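Local coordinates for protein enoyl-CoA hydratase/carnithine racemase (Thermus thermophilus JL-18, PDB 6SL9) that probably isomerises CoA thioesters as PaaG, a crotonase-family enzyme tied to oxepin-CoA formation in phenylacetic acid catabolism, at residues E48-L52 / L197-T202; G56-S62 / V100-A106. All coordinates share one frame; numbering follows the deposited sequence.

Contact 1 of 2, residues E48-L52 / L197-T202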
loop_
_atom_site.group_PDB
_atom_site.type_symbol
_atom_site.label_atom_id
_atom_site.label_comp_id
_atom_site.label_asym_id
_atom_site.label_seq_id
_atom_site.Cartn_x
_atom_site.Cartn_y
_atom_site.Cartn_z
ATOM N N GLU A 48 5.665 -34.672 -6.633
ATOM C CA GLU A 48 7.115 -34.483 -6.866
ATOM C C GLU A 48 7.483 -33.005 -7.112
ATOM O O GLU A 48 8.689 -32.638 -7.247
ATOM C CB GLU A 48 7.597 -35.392 -7.998
ATOM C CG GLU A 48 7.571 -36.882 -7.560
ATOM C CD GLU A 48 8.094 -37.944 -8.460
ATOM O OE1 GLU A 48 7.897 -39.112 -8.096
ATOM O OE2 GLU A 48 8.690 -37.598 -9.462
ATOM N N VAL A 49 6.486 -32.134 -7.199
ATOM C CA VAL A 49 6.679 -30.692 -7.453
ATOM C C VAL A 49 6.466 -29.920 -6.160
ATOM O O VAL A 49 5.397 -30.059 -5.544
ATOM C CB VAL A 49 5.771 -30.209 -8.583
ATOM C CG1 VAL A 49 5.824 -28.729 -8.733
ATOM C CG2 VAL A 49 6.127 -30.902 -9.883
ATOM N N ARG A 50 7.454 -29.109 -5.773
ATOM C CA ARG A 50 7.333 -28.241 -4.586
ATOM C C ARG A 50 7.447 -26.769 -4.941
ATOM O O ARG A 50 7.184 -25.930 -4.081
ATOM C CB ARG A 50 8.373 -28.616 -3.539
ATOM C CG ARG A 50 8.309 -30.024 -3.024
ATOM C CD ARG A 50 7.768 -30.224 -1.643
ATOM N NE ARG A 50 8.522 -29.546 -0.606
ATOM C CZ ARG A 50 9.619 -29.986 -0.026
ATOM N NH1 ARG A 50 10.188 -31.140 -0.333
ATOM N NH2 ARG A 50 10.161 -29.229 0.894
ATOM N N ALA A 51 7.780 -26.436 -6.170
ATOM C CA ALA A 51 7.857 -25.036 -6.617
ATOM C C ALA A 51 7.648 -24.990 -8.114
ATOM O O ALA A 51 7.905 -25.998 -8.791
ATOM C CB ALA A 51 9.193 -24.426 -6.255
ATOM N N LEU A 52 7.211 -23.857 -8.630
ATOM C CA LEU A 52 7.050 -23.637 -10.073
ATOM C C LEU A 52 7.894 -22.436 -10.488
ATOM O O LEU A 52 8.133 -21.526 -9.679
ATOM C CB LEU A 52 5.579 -23.412 -10.389
ATOM C CG LEU A 52 4.668 -24.644 -10.362
ATOM C CD1 LEU A 52 4.309 -25.015 -8.936
ATOM C CD2 LEU A 52 3.407 -24.408 -11.140
ATOM N N LEU A 197 13.387 -22.886 -2.884
ATOM C CA LEU A 197 11.981 -22.887 -2.428
ATOM C C LEU A 197 11.415 -24.294 -2.422
ATOM O O LEU A 197 10.624 -24.613 -1.589
ATOM C CB LEU A 197 11.135 -21.941 -3.282
ATOM C CG LEU A 197 11.494 -20.459 -3.123
ATOM C CD1 LEU A 197 10.951 -19.657 -4.272
ATOM C CD2 LEU A 197 10.945 -19.912 -1.801
ATOM N N ALA A 198 11.819 -25.134 -3.361
ATOM C CA ALA A 198 11.333 -26.511 -3.450
ATOM C C ALA A 198 11.867 -27.373 -2.289
ATOM O O ALA A 198 11.386 -28.489 -2.132
ATOM C CB ALA A 198 11.776 -27.104 -4.757
ATOM N N GLN A 199 12.809 -26.866 -1.484
ATOM C CA GLN A 199 13.274 -27.549 -0.248
ATOM C C GLN A 199 12.607 -26.930 0.971
ATOM O O GLN A 199 12.819 -27.410 2.081
ATOM C CB GLN A 199 14.798 -27.421 -0.122
ATOM C CG GLN A 199 15.548 -28.146 -1.233
ATOM C CD GLN A 199 15.361 -29.649 -1.152
ATOM O OE1 GLN A 199 15.130 -30.320 -2.148
ATOM N NE2 GLN A 199 15.421 -30.203 0.056
ATOM N N GLY A 200 11.820 -25.889 0.810
ATOM C CA GLY A 200 11.258 -25.149 1.930
ATOM C C GLY A 200 9.915 -25.699 2.385
ATOM O O GLY A 200 9.373 -26.687 1.871
ATOM N N PRO A 201 9.325 -25.026 3.390
ATOM C CA PRO A 201 8.081 -25.499 4.014
ATOM C C PRO A 201 6.888 -25.084 3.146
ATOM O O PRO A 201 6.284 -24.044 3.363
ATOM C CB PRO A 201 8.086 -24.807 5.385
ATOM C CG PRO A 201 8.845 -23.513 5.148
ATOM C CD PRO A 201 9.901 -23.859 4.112
ATOM N N THR A 202 6.563 -25.942 2.201
ATOM C CA THR A 202 5.602 -25.603 1.151
ATOM C C THR A 202 4.246 -25.175 1.743
ATOM O O THR A 202 3.587 -24.272 1.183
ATOM C CB THR A 202 5.481 -26.772 0.180
ATOM O OG1 THR A 202 6.763 -27.281 -0.122
ATOM C CG2 THR A 202 4.729 -26.407 -1.069
HETATM O O HOH W 1 7.935 -25.353 -1.536
#
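Thr202 OG1 is gripped by two partners, since it takes the N-H of Arg50 NE at 2.9 Å and donates its own proton to a water. That water passes both of its hydrogens on, to Arg50 O at 2.7 Å and to Leu197 O, so one molecule ties the two backbones together. Farther along the guanidinium edge, Arg50 NH2 gives a fairly straight bond to Gly200 O (2.8 Å, 164° at the hydrogen). Thr202 OG1 and Gly200 O both lie in the guanidinium plane, which fixes its rotation, while Ala198 O sits over the centre of one face, 3.1 Å from Arg50 CZ. The Arg50 chain has to fold to get there: bends at chi2 (-106°) and chi3 (-60°) carry the guanidinium over the type I turn from Leu197 to Gly200. Beside it, Ala51 CB packs on Ala198 CB at 4.0 Å. Without the guanidinium, as with an alanine here, Gly200 O and Thr202 OG1 would probably lose their N-H donors and a gap would open over Ala198 O. Three oxygens of the 197-202 link thus face one cation, so its charge probably helps hold the start of strand 51-56 against the junction between helices 186-197 and 202-214.

Contact 2 of 2, residues G56-S62 / V100-A106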
loop_
_atom_site.group_PDB
_atom_site.type_symbol
_atom_site.label_atom_id
_atom_site.label_comp_id
_atom_site.label_asym_id
_atom_site.label_seq_id
_atom_site.Cartn_x
_atom_site.Cartn_y
_atom_site.Cartn_z
ATOM N N GLY A 56 9.389 -17.035 -20.391
ATOM C CA GLY A 56 8.995 -17.002 -21.802
ATOM C C GLY A 56 10.104 -17.502 -22.705
ATOM O O GLY A 56 11.293 -17.361 -22.419
ATOM N N ALA A 57 9.702 -18.005 -23.854
ATOM C CA ALA A 57 10.632 -18.368 -24.933
ATOM C C ALA A 57 10.928 -17.166 -25.810
ATOM O O ALA A 57 10.064 -16.373 -26.041
ATOM C CB ALA A 57 10.051 -19.459 -25.790
ATOM N N GLY A 58 12.112 -17.150 -26.383
ATOM C CA GLY A 58 12.420 -16.110 -27.362
ATOM C C GLY A 58 12.717 -14.773 -26.718
ATOM O O GLY A 58 13.138 -14.710 -25.528
ATOM N N ARG A 59 12.455 -13.698 -27.437
ATOM C CA ARG A 59 12.937 -12.404 -26.952
ATOM C C ARG A 59 11.992 -11.794 -25.921
ATOM O O ARG A 59 12.416 -10.884 -25.211
ATOM C CB ARG A 59 13.206 -11.437 -28.099
ATOM C CG ARG A 59 12.014 -10.684 -28.679
ATOM C CD ARG A 59 12.445 -9.725 -29.783
ATOM N NE ARG A 59 11.338 -9.054 -30.460
ATOM C CZ ARG A 59 10.718 -7.965 -29.989
ATOM N NH1 ARG A 59 11.124 -7.409 -28.854
ATOM N NH2 ARG A 59 9.691 -7.449 -30.654
ATOM N N ALA A 60 10.716 -12.198 -25.881
ATOM C CA ALA A 60 9.718 -11.655 -24.950
ATOM C C ALA A 60 9.419 -12.610 -23.813
ATOM O O ALA A 60 9.503 -13.826 -23.959
ATOM C CB ALA A 60 8.457 -11.377 -25.693
ATOM N N PHE A 61 8.984 -12.025 -22.710
ATOM C CA PHE A 61 8.226 -12.786 -21.697
ATOM C C PHE A 61 6.816 -12.975 -22.270
ATOM O O PHE A 61 6.476 -14.098 -22.626
ATOM C CB PHE A 61 8.233 -12.096 -20.314
ATOM C CG PHE A 61 7.398 -12.839 -19.300
ATOM C CD1 PHE A 61 7.900 -13.957 -18.675
ATOM C CD2 PHE A 61 6.098 -12.457 -19.016
ATOM C CE1 PHE A 61 7.161 -14.642 -17.739
ATOM C CE2 PHE A 61 5.340 -13.146 -18.106
ATOM C CZ PHE A 61 5.873 -14.245 -17.481
ATOM N N SER A 62 6.047 -11.901 -22.413
ATOM C CA SER A 62 4.803 -11.922 -23.208
ATOM C C SER A 62 4.386 -10.507 -23.508
ATOM O O SER A 62 4.311 -9.674 -22.605
ATOM C CB SER A 62 3.678 -12.608 -22.470
ATOM O OG SER A 62 2.451 -12.457 -23.161
ATOM N N VAL A 100 8.936 -16.170 -11.040
ATOM C CA VAL A 100 8.816 -15.716 -12.457
ATOM C C VAL A 100 10.171 -15.184 -12.897
ATOM O O VAL A 100 10.762 -14.392 -12.143
ATOM C CB VAL A 100 7.698 -14.680 -12.587
ATOM C CG1 VAL A 100 7.780 -13.945 -13.918
ATOM C CG2 VAL A 100 6.359 -15.341 -12.447
ATOM N N ALA A 101 10.601 -15.557 -14.085
ATOM C CA ALA A 101 11.846 -15.079 -14.714
ATOM C C ALA A 101 11.442 -14.297 -15.960
ATOM O O ALA A 101 11.057 -14.875 -16.982
ATOM C CB ALA A 101 12.742 -16.225 -15.031
ATOM N N VAL A 102 11.500 -12.965 -15.861
ATOM C CA VAL A 102 11.084 -12.057 -16.947
ATOM C C VAL A 102 12.268 -11.843 -17.905
ATOM O O VAL A 102 13.186 -11.092 -17.603
ATOM C CB VAL A 102 10.494 -10.747 -16.442
ATOM C CG1 VAL A 102 9.941 -9.940 -17.593
ATOM C CG2 VAL A 102 9.384 -10.980 -15.421
ATOM N N ASN A 103 12.257 -12.583 -19.013
ATOM C CA ASN A 103 13.366 -12.649 -19.969
ATOM C C ASN A 103 13.337 -11.557 -21.010
ATOM O O ASN A 103 14.343 -11.363 -21.701
ATOM C CB ASN A 103 13.383 -14.020 -20.635
ATOM C CG ASN A 103 12.082 -14.304 -21.339
ATOM O OD1 ASN A 103 11.044 -14.462 -20.684
ATOM N ND2 ASN A 103 12.120 -14.287 -22.676
ATOM N N GLY A 104 12.248 -10.832 -21.130
ATOM C CA GLY A 104 12.106 -9.780 -22.151
ATOM C C GLY A 104 10.860 -8.975 -21.888
ATOM O O GLY A 104 10.435 -8.824 -20.749
ATOM N N VAL A 105 10.272 -8.440 -22.927
ATOM C CA VAL A 105 9.146 -7.519 -22.729
ATOM C C VAL A 105 8.024 -8.300 -22.038
ATOM O O VAL A 105 7.641 -9.442 -22.407
ATOM C CB VAL A 105 8.638 -6.882 -24.018
ATOM C CG1 VAL A 105 8.242 -7.875 -25.052
ATOM C CG2 VAL A 105 7.501 -5.938 -23.735
ATOM N N ALA A 106 7.424 -7.606 -21.061
ATOM C CA ALA A 106 6.191 -8.018 -20.374
ATOM C C ALA A 106 5.227 -6.838 -20.524
ATOM O O ALA A 106 5.409 -5.792 -19.885
ATOM C CB ALA A 106 6.428 -8.353 -18.933
HETATM O O HOH W 2 11.838 -8.185 -25.445
#
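Gly56 N, at the end of strand 51-56, donates to Asn103 OD1 at 3.1 Å, where two parallel strands of the crotonase fold run out into loops. In crotonases the chain after these strands supplies the backbone N-H groups of the oxyanion hole, so the contact probably helps position them. The N-H comes in from above the Asn103 amide plane, 47° out of it. Past Gly58 in the loop, Arg59 O accepts a nearly straight C-H...O contact from Gly104 CA (3.3 Å), and a water links it to Val105 N. A side chain on Gly104 would run into that carbonyl. Ala60 makes two contacts: its CB rests on Val105 CG1, and its O takes the second Asn103 bond, from ND2 at 3.0 Å. Asn103 CG stands between its own N and carbonyl carbon (chi1 58°), which turns the amide into the 56-60 loop. At Phe61 the chain turns a corner and the ring lies along strand 100-102. Phe61 CE1 reaches Val100 CG1 at 3.9 Å, Phe61 CB touches Val102 CG1, and Asn103 OD1 sits at the ring edge; Ala114 of helix 109-115 packs on the Phe61 side chain. Ser62 then pairs in parallel with Ala106, its OG bonded to Asn26 O and Gly64 N. Val105 O receives two N-H groups, weakly from Phe61 N and in its carbonyl plane from Ser62 N, each at 2.9 Å.

Overall arrangement
The centres of contacts 1 and 2 lie about 23 Å apart, and both reach the same mixed sheet, in which strands 51-56 and 98-102 are parallel neighbours. Contact 1 sits where strand 51-56 begins, and contact 2 where it ends. Along the chain contact 2 is nested inside the loop closed by contact 1: 48-52 and 56-62 come first, 100-106 follows after helix 77-93, and the 197-202 segment comes much later. Helix 186-197 links them too, leading into contact 1 and packing on Ala101 and Asn103 of contact 2. Contact 1 therefore joins the crotonase core to the C-terminal helices, close to a second subunit, while contact 2 joins the core sheet to the smaller sheet.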